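Local coordinates for protein putative polyketide synthase (Brevibacillus brevis, PDB 6HP2) that probably takes part in assembling the antibiotic polyketide bacillaene, and is represented here by its O-methyltransferase domain bound to S-adenosyl-L-homocysteine, at residues Thr108-Ile113 / Ala148-Lys153; Gly181-Ile186 / His231-Asp236. All coordinates share one frame; numbering follows the deposited sequence.

Contact 1: Thr108-Ile113 / Ala148-Lys153; sequences TDVIQI and AKIFNK
The carbonyl oxygen of V110 accepts a hydrogen bond from the hydroxyl OG1 of T122, tying helix 108-116 to strand 121-126 next to the point where V110 meets A148 and I150. The arrangement belongs to the Rossmann-like fold of class I methyltransferases, in which helices lie against a central sheet whose strand 148-152 forms one border. The two segments bury 158 Å² between them, and the side chains that touch are all apolar. V110 holds CG1 anti to its own nitrogen (chi1 164°), which carries this methyl toward the strand. There CG1 of V110 rests 4.0 Å from CB of A148. Alternation along the strand turns A148 and I150 to the helix, while K149 between them points away and lays its CG over a face of the F151 ring, 4.0 Å above the plane. On the helix, D109 faces other partners, its OD2 forming a salt bridge with NE of R84, a residue that binds S-adenosyl-L-homocysteine. Back at the join, the same methyl lies between A148 and I150, with CG1 of V110 4.2 Å from CG1 of I150.

Contact 2: Gly181-Ile186 / His231-Asp236; sequences GLFQNI and HQLVID
Helix 179-188 comes closest to the other segment where the chain is leaving helix 221-230, with the CA atoms of Q184 and H231 6.3 Å apart. H231 is the first residue to drop out of helical geometry. The next, Q232, has a positive phi of 69° and is the C-prime residue of a Schellman motif, after which the chain passes into strand 233-240.

The side chains meet mainly around the imidazole of H231, one face of which lies on the backbone and CB atoms of the first helix. CB of F183 makes a CH-pi contact with this face, 4.0 Å from the ring centroid and 27° off the normal. The backbone N of Q184 lies over the same face, 3.5 Å from ND1 of H231, and is not hydrogen-bonded to it.

In this methyltransferase fold the contact joins the helix between strands 164-170 and 194-203 to the turn from helix 221-230 into a later strand of the same sheet. The F183 side chain also packs on W224, L227 and L228 of that second helix. CD1 of L233 approaches the ring near its plane, 3.8 Å from CD1 of F183, and the two side chains run at about a right angle.

A polar bridge completes the edge of the imidazole. Q184 bends at chi2 (71°), which brings OE1 into the plane of the H231 ring. A water, also in that plane, is hydrogen-bonded to ND1 of H231 at 2.8 Å and donates to OE1 of Q184 at 2.8 Å. It donates as well, less certainly, to OE1 of the poorly ordered Q232, at 3.1 Å. At the other imidazole nitrogen, NE2 of H231 is hydrogen-bonded to ND1 of H180, which helps fix the rotation of the ring.

Contacts 1 and 2 follow each other along the chain and reach the same mixed sheet toward its two ends: strand 148-152 is outermost on one side, and strand 233-240 lies next to the outermost strand on the other. Their centres are 21 Å apart, with about 8 Å between nearest atoms. The S-adenosyl-L-homocysteine is closer to contact 1, where K153 touches it and the I150 side chain lies about 9 Å away; that side chain is also about 4 Å from the one of T126, a ligand-binding residue. From contact 2, the F183 side chain is about 11 Å from the ligand, although N185 of the same helix hydrogen-bonds the backbone oxygen of S155, another binding residue.

Contact 1: Thr108-Ile113 / Ala148-Lys153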
loop_
_atom_site.group_PDB
_atom_site.type_symbol
_atom_site.label_atom_id
_atom_site.label_comp_id
_atom_site.label_asym_id
_atom_site.label_seq_id
_atom_site.Cartn_x
_atom_site.Cartn_y
_atom_site.Cartn_z
ATOM N N THR A 108 9.842 -4.672 5.080
ATOM C CA THR A 108 10.707 -4.568 3.912
ATOM C C THR A 108 10.992 -3.116 3.535
ATOM O O THR A 108 12.150 -2.763 3.284
ATOM C CB THR A 108 10.072 -5.333 2.746
ATOM O OG1 THR A 108 9.972 -6.736 3.112
ATOM C CG2 THR A 108 10.934 -5.252 1.488
ATOM N N ASP A 109 9.955 -2.266 3.472
ATOM C CA ASP A 109 10.177 -0.851 3.136
ATOM C C ASP A 109 10.865 -0.097 4.272
ATOM O O ASP A 109 11.731 0.759 4.041
ATOM C CB ASP A 109 8.863 -0.128 2.779
ATOM C CG ASP A 109 8.274 -0.611 1.465
ATOM O OD1 ASP A 109 9.010 -0.710 0.456
ATOM O OD2 ASP A 109 7.087 -0.983 1.443
ATOM N N VAL A 110 10.483 -0.379 5.508
ATOM C CA VAL A 110 11.211 0.186 6.642
ATOM C C VAL A 110 12.709 -0.060 6.520
ATOM O O VAL A 110 13.538 0.851 6.733
ATOM C CB VAL A 110 10.660 -0.369 7.962
ATOM C CG1 VAL A 110 11.624 -0.120 9.116
ATOM C CG2 VAL A 110 9.335 0.251 8.270
ATOM N N ILE A 111 13.067 -1.271 6.133
ATOM C CA ILE A 111 14.444 -1.702 6.039
ATOM C C ILE A 111 15.101 -1.148 4.798
ATOM O O ILE A 111 16.233 -0.653 4.868
ATOM C CB ILE A 111 14.523 -3.249 6.050
ATOM C CG1 ILE A 111 14.317 -3.757 7.460
ATOM C CG2 ILE A 111 15.846 -3.728 5.444
ATOM C CD1 ILE A 111 13.893 -5.224 7.477
ATOM N N GLN A 112 14.463 -1.329 3.636
ATOM C CA GLN A 112 15.112 -0.929 2.385
ATOM C C GLN A 112 15.302 0.591 2.290
ATOM O O GLN A 112 16.303 1.055 1.706
ATOM C CB GLN A 112 14.331 -1.427 1.175
ATOM C CG GLN A 112 14.441 -2.965 0.934
ATOM C CD GLN A 112 13.582 -3.421 -0.260
ATOM O OE1 GLN A 112 12.767 -2.651 -0.825
ATOM N NE2 GLN A 112 13.732 -4.656 -0.625
ATOM N N ILE A 113 14.344 1.390 2.811
ATOM C CA ILE A 113 14.524 2.853 2.780
ATOM C C ILE A 113 15.737 3.240 3.630
ATOM O O ILE A 113 16.553 4.097 3.252
ATOM C CB ILE A 113 13.261 3.598 3.243
ATOM C CG1 ILE A 113 12.143 3.432 2.243
ATOM C CG2 ILE A 113 13.579 5.087 3.485
ATOM C CD1 ILE A 113 10.819 3.884 2.762
ATOM N N ALA A 148 16.338 2.129 12.253
ATOM C CA ALA A 148 15.072 1.496 11.857
ATOM C C ALA A 148 14.558 0.722 13.047
ATOM O O ALA A 148 15.356 0.074 13.735
ATOM C CB ALA A 148 15.256 0.570 10.693
ATOM N N LYS A 149 13.250 0.843 13.316
ATOM C CA LYS A 149 12.671 0.156 14.451
ATOM C C LYS A 149 11.211 -0.145 14.129
ATOM O O LYS A 149 10.489 0.713 13.594
ATOM C CB LYS A 149 12.765 0.969 15.731
ATOM C CG LYS A 149 12.362 0.175 16.981
ATOM C CD LYS A 149 12.508 1.010 18.245
ATOM C CE LYS A 149 12.277 0.170 19.499
ATOM N NZ LYS A 149 12.543 0.933 20.752
ATOM N N ILE A 150 10.767 -1.352 14.484
ATOM C CA ILE A 150 9.377 -1.746 14.244
ATOM C C ILE A 150 8.686 -2.017 15.569
ATOM O O ILE A 150 9.263 -2.651 16.461
ATOM C CB ILE A 150 9.300 -2.978 13.327
ATOM C CG1 ILE A 150 9.768 -2.554 11.934
ATOM C CG2 ILE A 150 7.880 -3.532 13.306
ATOM C CD1 ILE A 150 10.115 -3.720 11.019
ATOM N N PHE A 151 7.460 -1.534 15.699
ATOM C CA PHE A 151 6.688 -1.646 16.941
ATOM C C PHE A 151 5.440 -2.509 16.689
ATOM O O PHE A 151 4.804 -2.382 15.662
ATOM C CB PHE A 151 6.215 -0.271 17.462
ATOM C CG PHE A 151 7.304 0.737 17.614
ATOM C CD1 PHE A 151 7.636 1.559 16.562
ATOM C CD2 PHE A 151 7.944 0.900 18.815
ATOM C CE1 PHE A 151 8.643 2.509 16.684
ATOM C CE2 PHE A 151 8.964 1.854 18.966
ATOM C CZ PHE A 151 9.294 2.679 17.887
ATOM N N ASN A 152 5.113 -3.407 17.617
ATOM C CA ASN A 152 3.899 -4.231 17.565
ATOM C C ASN A 152 2.782 -3.388 18.173
ATOM O O ASN A 152 2.545 -3.425 19.374
ATOM C CB ASN A 152 4.097 -5.531 18.348
ATOM C CG ASN A 152 2.856 -6.411 18.264
ATOM O OD1 ASN A 152 2.011 -6.287 17.313
ATOM N ND2 ASN A 152 2.677 -7.193 19.210
ATOM N N LYS A 153 2.153 -2.530 17.372
ATOM C CA LYS A 153 1.199 -1.561 17.881
ATOM C C LYS A 153 0.076 -1.385 16.863
ATOM O O LYS A 153 0.223 -1.715 15.681
ATOM C CB LYS A 153 1.841 -0.176 18.116
ATOM C CG LYS A 153 2.851 -0.115 19.285
ATOM C CD LYS A 153 2.266 -0.503 20.599
ATOM C CE LYS A 153 3.331 -0.496 21.703
ATOM N NZ LYS A 153 2.806 -1.044 22.985
#

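Contact 2: Gly181-Ile186 / His231-Asp236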
loop_
_atom_site.group_PDB
_atom_site.type_symbol
_atom_site.label_atom_id
_atom_site.label_comp_id
_atom_site.label_asym_id
_atom_site.label_seq_id
_atom_site.Cartn_x
_atom_site.Cartn_y
_atom_site.Cartn_z
ATOM N N GLY A 181 -9.727 7.422 14.009
ATOM C CA GLY A 181 -8.582 7.218 14.879
ATOM C C GLY A 181 -7.299 7.213 14.083
ATOM O O GLY A 181 -6.349 7.927 14.398
ATOM N N LEU A 182 -7.268 6.402 13.029
ATOM C CA LEU A 182 -6.082 6.271 12.197
ATOM C C LEU A 182 -5.663 7.605 11.601
ATOM O O LEU A 182 -4.495 7.989 11.680
ATOM C CB LEU A 182 -6.368 5.264 11.093
ATOM C CG LEU A 182 -5.275 5.091 10.053
ATOM C CD1 LEU A 182 -3.977 4.569 10.654
ATOM C CD2 LEU A 182 -5.848 4.209 8.967
ATOM N N PHE A 183 -6.586 8.330 10.980
ATOM C CA PHE A 183 -6.164 9.555 10.271
ATOM C C PHE A 183 -5.946 10.716 11.210
ATOM O O PHE A 183 -5.200 11.629 10.883
ATOM C CB PHE A 183 -7.146 9.882 9.121
ATOM C CG PHE A 183 -6.835 9.070 7.886
ATOM C CD1 PHE A 183 -5.954 9.541 6.950
ATOM C CD2 PHE A 183 -7.413 7.792 7.669
ATOM C CE1 PHE A 183 -5.639 8.777 5.848
ATOM C CE2 PHE A 183 -7.048 7.017 6.546
ATOM C CZ PHE A 183 -6.197 7.521 5.647
ATOM N N GLN A 184 -6.535 10.687 12.410
ATOM C CA GLN A 184 -6.098 11.601 13.449
ATOM C C GLN A 184 -4.630 11.367 13.755
ATOM O O GLN A 184 -3.839 12.318 13.832
ATOM C CB GLN A 184 -6.954 11.424 14.706
ATOM C CG GLN A 184 -6.518 12.232 15.885
ATOM C CD GLN A 184 -6.784 13.711 15.696
ATOM O OE1 GLN A 184 -7.487 14.103 14.781
ATOM N NE2 GLN A 184 -6.217 14.514 16.540
ATOM N N ASN A 185 -4.258 10.094 13.912
ATOM C CA ASN A 185 -2.893 9.697 14.216
ATOM C C ASN A 185 -1.955 10.136 13.109
ATOM O O ASN A 185 -0.915 10.745 13.365
ATOM C CB ASN A 185 -2.840 8.168 14.440
ATOM C CG ASN A 185 -1.706 7.727 15.379
ATOM O OD1 ASN A 185 -0.950 8.541 15.932
ATOM N ND2 ASN A 185 -1.605 6.428 15.584
ATOM N N ILE A 186 -2.340 9.887 11.872
ATOM C CA ILE A 186 -1.492 10.227 10.727
ATOM C C ILE A 186 -1.289 11.735 10.639
ATOM O O ILE A 186 -0.152 12.237 10.572
ATOM C CB ILE A 186 -2.119 9.685 9.438
ATOM C CG1 ILE A 186 -2.066 8.157 9.413
ATOM C CG2 ILE A 186 -1.482 10.362 8.151
ATOM C CD1 ILE A 186 -2.833 7.571 8.257
ATOM N N HIS A 231 -9.269 15.504 8.288
ATOM C CA HIS A 231 -7.953 15.520 8.923
ATOM C C HIS A 231 -6.927 16.349 8.151
ATOM O O HIS A 231 -5.745 16.034 8.160
ATOM C CB HIS A 231 -7.510 14.086 9.133
ATOM C CG HIS A 231 -8.461 13.335 10.014
ATOM N ND1 HIS A 231 -8.449 13.472 11.391
ATOM C CD2 HIS A 231 -9.566 12.608 9.720
ATOM C CE1 HIS A 231 -9.458 12.790 11.903
ATOM N NE2 HIS A 231 -10.130 12.236 10.910
ATOM N N GLN A 232 -7.379 17.417 7.501
ATOM C CA GLN A 232 -6.517 18.426 6.877
ATOM C C GLN A 232 -5.768 17.900 5.656
ATOM O O GLN A 232 -4.796 18.501 5.199
ATOM C CB GLN A 232 -5.521 18.983 7.899
ATOM C CG GLN A 232 -6.140 19.714 9.103
ATOM C CD GLN A 232 -6.648 18.768 10.174
ATOM O OE1 GLN A 232 -5.920 17.898 10.653
ATOM N NE2 GLN A 232 -7.907 18.932 10.554
ATOM N N LEU A 233 -6.187 16.793 5.085
ATOM C CA LEU A 233 -5.450 16.237 3.967
ATOM C C LEU A 233 -6.146 16.473 2.639
ATOM O O LEU A 233 -7.371 16.400 2.528
ATOM C CB LEU A 233 -5.239 14.732 4.195
ATOM C CG LEU A 233 -4.409 14.383 5.402
ATOM C CD1 LEU A 233 -4.487 12.844 5.750
ATOM C CD2 LEU A 233 -2.936 14.749 5.230
ATOM N N VAL A 234 -5.354 16.652 1.600
ATOM C CA VAL A 234 -5.857 16.737 0.252
ATOM C C VAL A 234 -5.059 15.836 -0.637
ATOM O O VAL A 234 -3.889 15.556 -0.383
ATOM C CB VAL A 234 -5.813 18.206 -0.279
ATOM C CG1 VAL A 234 -6.768 19.015 0.547
ATOM C CG2 VAL A 234 -4.410 18.755 -0.172
ATOM N N ILE A 235 -5.710 15.447 -1.715
ATOM C CA ILE A 235 -5.143 14.574 -2.716
ATOM C C ILE A 235 -4.308 15.390 -3.671
ATOM O O ILE A 235 -4.841 16.207 -4.417
ATOM C CB ILE A 235 -6.238 13.811 -3.456
ATOM C CG1 ILE A 235 -6.982 12.913 -2.492
ATOM C CG2 ILE A 235 -5.603 13.070 -4.638
ATOM C CD1 ILE A 235 -8.353 12.417 -3.075
ATOM N N ASP A 236 -3.002 15.105 -3.710
ATOM C CA ASP A 236 -2.157 15.730 -4.710
ATOM C C ASP A 236 -2.209 14.940 -6.014
ATOM O O ASP A 236 -2.176 15.525 -7.113
ATOM C CB ASP A 236 -0.713 15.837 -4.172
ATOM C CG ASP A 236 0.183 16.663 -5.097
ATOM O OD1 ASP A 236 -0.195 17.808 -5.404
ATOM O OD2 ASP A 236 1.222 16.149 -5.520
HETATM O O HOH W 1 -6.804 15.458 12.430
#